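Local coordinates for protein peptidoglycan D,D-transpeptidase FtsI (Yersinia pestis, PDB 6SYN) that probably cross-links peptidoglycan strands during bacterial cell division, as a class B penicillin-binding protein with a serine-type transpeptidase domain, at residues 112-117 with 124-129. Residues are numbered along the deposited sequence; the frame is centred on the assembly and turned at random.
Sequences RYYPAG and IGVTNI
The ring of Y114 lies along the chain that leaves helix 121-124, meeting I124, G125 and V126 obliquely and all from the same side of its plane. I124 runs past it in the opposite direction, its CG2 methyl 3.5 Å from Y114 CE1. V126 crosses at about a right angle, with its CG1 3.8 Å from Y114 CE2. Branched methyls suit a buried aromatic surface, filling space beside it without needing polar partners. Between them comes the carbonyl of G125, its O 3.4 Å from Y114 CZ; glycine readily adopts the phi of 84° that turns the chain out of the helix. With CG anti to its own carbonyl carbon (chi1 -54°), Y114 carries its hydroxyl on to V126, where OH and CA are 3.2 Å apart. Tyrosine combines this flat ring with a hydroxyl that hydrogen-bonds E138. Farther along, T127 offers its CG2 methyl to the aliphatic CG of R112, 4.1 Å away. No hydrogen bond joins the segments; R112 NE forms a salt bridge with E138, and NH1 binds G17 O. The chemistry implies mainly van der Waals packing of this loop against the end of strand 104-113 and the following turn's first residue, within the dimerisation domain and away from the ligand pocket.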
ATOM      1  N   ARG A 112     -22.424  11.532  -0.536  1.00 15.77           N
ATOM      2  CA  ARG A 112     -21.185  11.030  -1.171  1.00 15.09           C
ATOM      3  C   ARG A 112     -21.139   9.521  -0.909  1.00 14.43           C
ATOM      4  O   ARG A 112     -20.816   9.132   0.229  1.00 13.95           O
ATOM      5  CB  ARG A 112     -19.968  11.799  -0.643  1.00 15.11           C
ATOM      6  CG  ARG A 112     -18.783  11.831  -1.598  1.00 15.23           C
ATOM      7  CD  ARG A 112     -19.180  12.040  -3.046  1.00 15.37           C
ATOM      8  NE  ARG A 112     -18.009  12.252  -3.873  1.00 15.60           N
ATOM      9  CZ  ARG A 112     -18.030  12.534  -5.171  1.00 15.74           C
ATOM     10  NH1 ARG A 112     -16.886  12.695  -5.816  1.00 15.89           N
ATOM     11  NH2 ARG A 112     -19.177  12.660  -5.819  1.00 15.68           N
ATOM     12  N   TYR A 113     -21.515   8.717  -1.909  1.00 13.98           N
ATOM     13  CA  TYR A 113     -21.665   7.241  -1.796  1.00 13.73           C
ATOM     14  C   TYR A 113     -20.498   6.544  -2.504  1.00 13.31           C
ATOM     15  O   TYR A 113     -20.129   6.944  -3.627  1.00 13.26           O
ATOM     16  CB  TYR A 113     -23.026   6.785  -2.330  1.00 13.88           C
ATOM     17  CG  TYR A 113     -23.178   5.286  -2.370  1.00 13.94           C
ATOM     18  CD1 TYR A 113     -23.363   4.553  -1.207  1.00 14.04           C
ATOM     19  CD2 TYR A 113     -23.085   4.591  -3.565  1.00 14.00           C
ATOM     20  CE1 TYR A 113     -23.467   3.171  -1.236  1.00 14.08           C
ATOM     21  CE2 TYR A 113     -23.182   3.212  -3.611  1.00 14.00           C
ATOM     22  CZ  TYR A 113     -23.374   2.498  -2.442  1.00 13.98           C
ATOM     23  OH  TYR A 113     -23.477   1.138  -2.488  1.00 14.24           O
ATOM     24  N   TYR A 114     -19.937   5.523  -1.849  1.00 13.00           N
ATOM     25  CA  TYR A 114     -18.747   4.759  -2.309  1.00 12.87           C
ATOM     26  C   TYR A 114     -19.166   3.331  -2.651  1.00 12.65           C
ATOM     27  O   TYR A 114     -19.227   2.484  -1.763  1.00 12.34           O
ATOM     28  CB  TYR A 114     -17.646   4.820  -1.247  1.00 12.87           C
ATOM     29  CG  TYR A 114     -17.295   6.226  -0.837  1.00 13.02           C
ATOM     30  CD1 TYR A 114     -16.471   7.017  -1.626  1.00 13.03           C
ATOM     31  CD2 TYR A 114     -17.824   6.786   0.319  1.00 13.04           C
ATOM     32  CE1 TYR A 114     -16.161   8.319  -1.264  1.00 13.00           C
ATOM     33  CE2 TYR A 114     -17.525   8.087   0.694  1.00 12.90           C
ATOM     34  CZ  TYR A 114     -16.691   8.855  -0.103  1.00 12.94           C
ATOM     35  OH  TYR A 114     -16.395  10.140   0.243  1.00 12.90           O
ATOM     36  N   PRO A 115     -19.459   3.023  -3.940  1.00 12.70           N
ATOM     37  CA  PRO A 115     -19.906   1.686  -4.344  1.00 12.63           C
ATOM     38  C   PRO A 115     -18.853   0.572  -4.218  1.00 12.44           C
ATOM     39  O   PRO A 115     -19.257  -0.569  -4.234  1.00 12.46           O
ATOM     40  CB  PRO A 115     -20.301   1.859  -5.823  1.00 12.61           C
ATOM     41  CG  PRO A 115     -20.476   3.347  -5.989  1.00 12.71           C
ATOM     42  CD  PRO A 115     -19.416   3.940  -5.088  1.00 12.73           C
ATOM     43  N   ALA A 116     -17.561   0.908  -4.120  1.00 12.31           N
ATOM     44  CA  ALA A 116     -16.458  -0.067  -3.930  1.00 12.27           C
ATOM     45  C   ALA A 116     -16.177  -0.267  -2.434  1.00 12.35           C
ATOM     46  O   ALA A 116     -15.468  -1.234  -2.094  1.00 12.28           O
ATOM     47  CB  ALA A 116     -15.229   0.380  -4.685  1.00 12.27           C
ATOM     48  N   GLY A 117     -16.708   0.618  -1.577  1.00 12.61           N
ATOM     49  CA  GLY A 117     -16.741   0.469  -0.106  1.00 12.54           C
ATOM     50  C   GLY A 117     -15.365   0.552   0.539  1.00 12.68           C
ATOM     51  O   GLY A 117     -14.635   1.529   0.270  1.00 12.48           O
ATOM     52  N   ILE A 124      -9.596   6.733  -2.144  1.00 12.04           N
ATOM     53  CA  ILE A 124     -10.689   7.718  -2.379  1.00 11.95           C
ATOM     54  C   ILE A 124     -10.771   8.642  -1.166  1.00 12.00           C
ATOM     55  O   ILE A 124     -10.705   9.868  -1.350  1.00 12.03           O
ATOM     56  CB  ILE A 124     -12.034   7.007  -2.630  1.00 11.74           C
ATOM     57  CG1 ILE A 124     -11.940   5.957  -3.743  1.00 11.68           C
ATOM     58  CG2 ILE A 124     -13.129   8.024  -2.903  1.00 11.79           C
ATOM     59  CD1 ILE A 124     -11.685   6.520  -5.123  1.00 11.61           C
ATOM     60  N   GLY A 125     -10.910   8.052   0.022  1.00 12.14           N
ATOM     61  CA  GLY A 125     -11.137   8.773   1.286  1.00 12.48           C
ATOM     62  C   GLY A 125     -12.607   9.091   1.476  1.00 12.67           C
ATOM     63  O   GLY A 125     -13.444   8.396   0.876  1.00 12.87           O
ATOM     64  N   VAL A 126     -12.911  10.105   2.285  1.00 13.04           N
ATOM     65  CA  VAL A 126     -14.308  10.518   2.613  1.00 13.31           C
ATOM     66  C   VAL A 126     -14.376  12.045   2.690  1.00 13.64           C
ATOM     67  O   VAL A 126     -13.341  12.702   2.467  1.00 13.80           O
ATOM     68  CB  VAL A 126     -14.786   9.862   3.921  1.00 13.21           C
ATOM     69  CG1 VAL A 126     -15.181   8.414   3.701  1.00 13.12           C
ATOM     70  CG2 VAL A 126     -13.739   9.973   5.014  1.00 13.29           C
ATOM     71  N   THR A 127     -15.568  12.570   2.970  1.00 14.11           N
ATOM     72  CA  THR A 127     -15.832  14.007   3.221  1.00 14.54           C
ATOM     73  C   THR A 127     -16.247  14.205   4.678  1.00 15.22           C
ATOM     74  O   THR A 127     -16.711  13.237   5.304  1.00 15.16           O
ATOM     75  CB  THR A 127     -16.940  14.537   2.308  1.00 14.57           C
ATOM     76  OG1 THR A 127     -18.136  13.847   2.674  1.00 14.28           O
ATOM     77  CG2 THR A 127     -16.627  14.354   0.838  1.00 14.61           C
ATOM     78  N   ASN A 128     -16.092  15.429   5.181  1.00 16.21           N
ATOM     79  CA  ASN A 128     -16.581  15.840   6.520  1.00 16.85           C
ATOM     80  C   ASN A 128     -18.081  16.114   6.425  1.00 17.98           C
ATOM     81  O   ASN A 128     -18.627  16.105   5.307  1.00 17.83           O
ATOM     82  CB  ASN A 128     -15.826  17.054   7.076  1.00 16.50           C
ATOM     83  CG  ASN A 128     -15.993  18.317   6.260  1.00 16.00           C
ATOM     84  OD1 ASN A 128     -16.911  18.433   5.453  1.00 15.92           O
ATOM     85  ND2 ASN A 128     -15.098  19.268   6.456  1.00 15.78           N
ATOM     86  N   ILE A 129     -18.691  16.384   7.575  1.00 19.67           N
ATOM     87  CA  ILE A 129     -20.127  16.750   7.744  1.00 21.15           C
ATOM     88  C   ILE A 129     -20.513  17.855   6.744  1.00 22.68           C
ATOM     89  O   ILE A 129     -21.526  17.673   6.040  1.00 23.07           O
ATOM     90  CB  ILE A 129     -20.370  17.093   9.235  1.00 21.29           C
ATOM     91  CG1 ILE A 129     -21.158  15.978   9.931  1.00 21.33           C
ATOM     92  CG2 ILE A 129     -21.010  18.459   9.447  1.00 21.06           C
ATOM     93  CD1 ILE A 129     -20.574  14.590   9.742  1.00 21.28           C
TER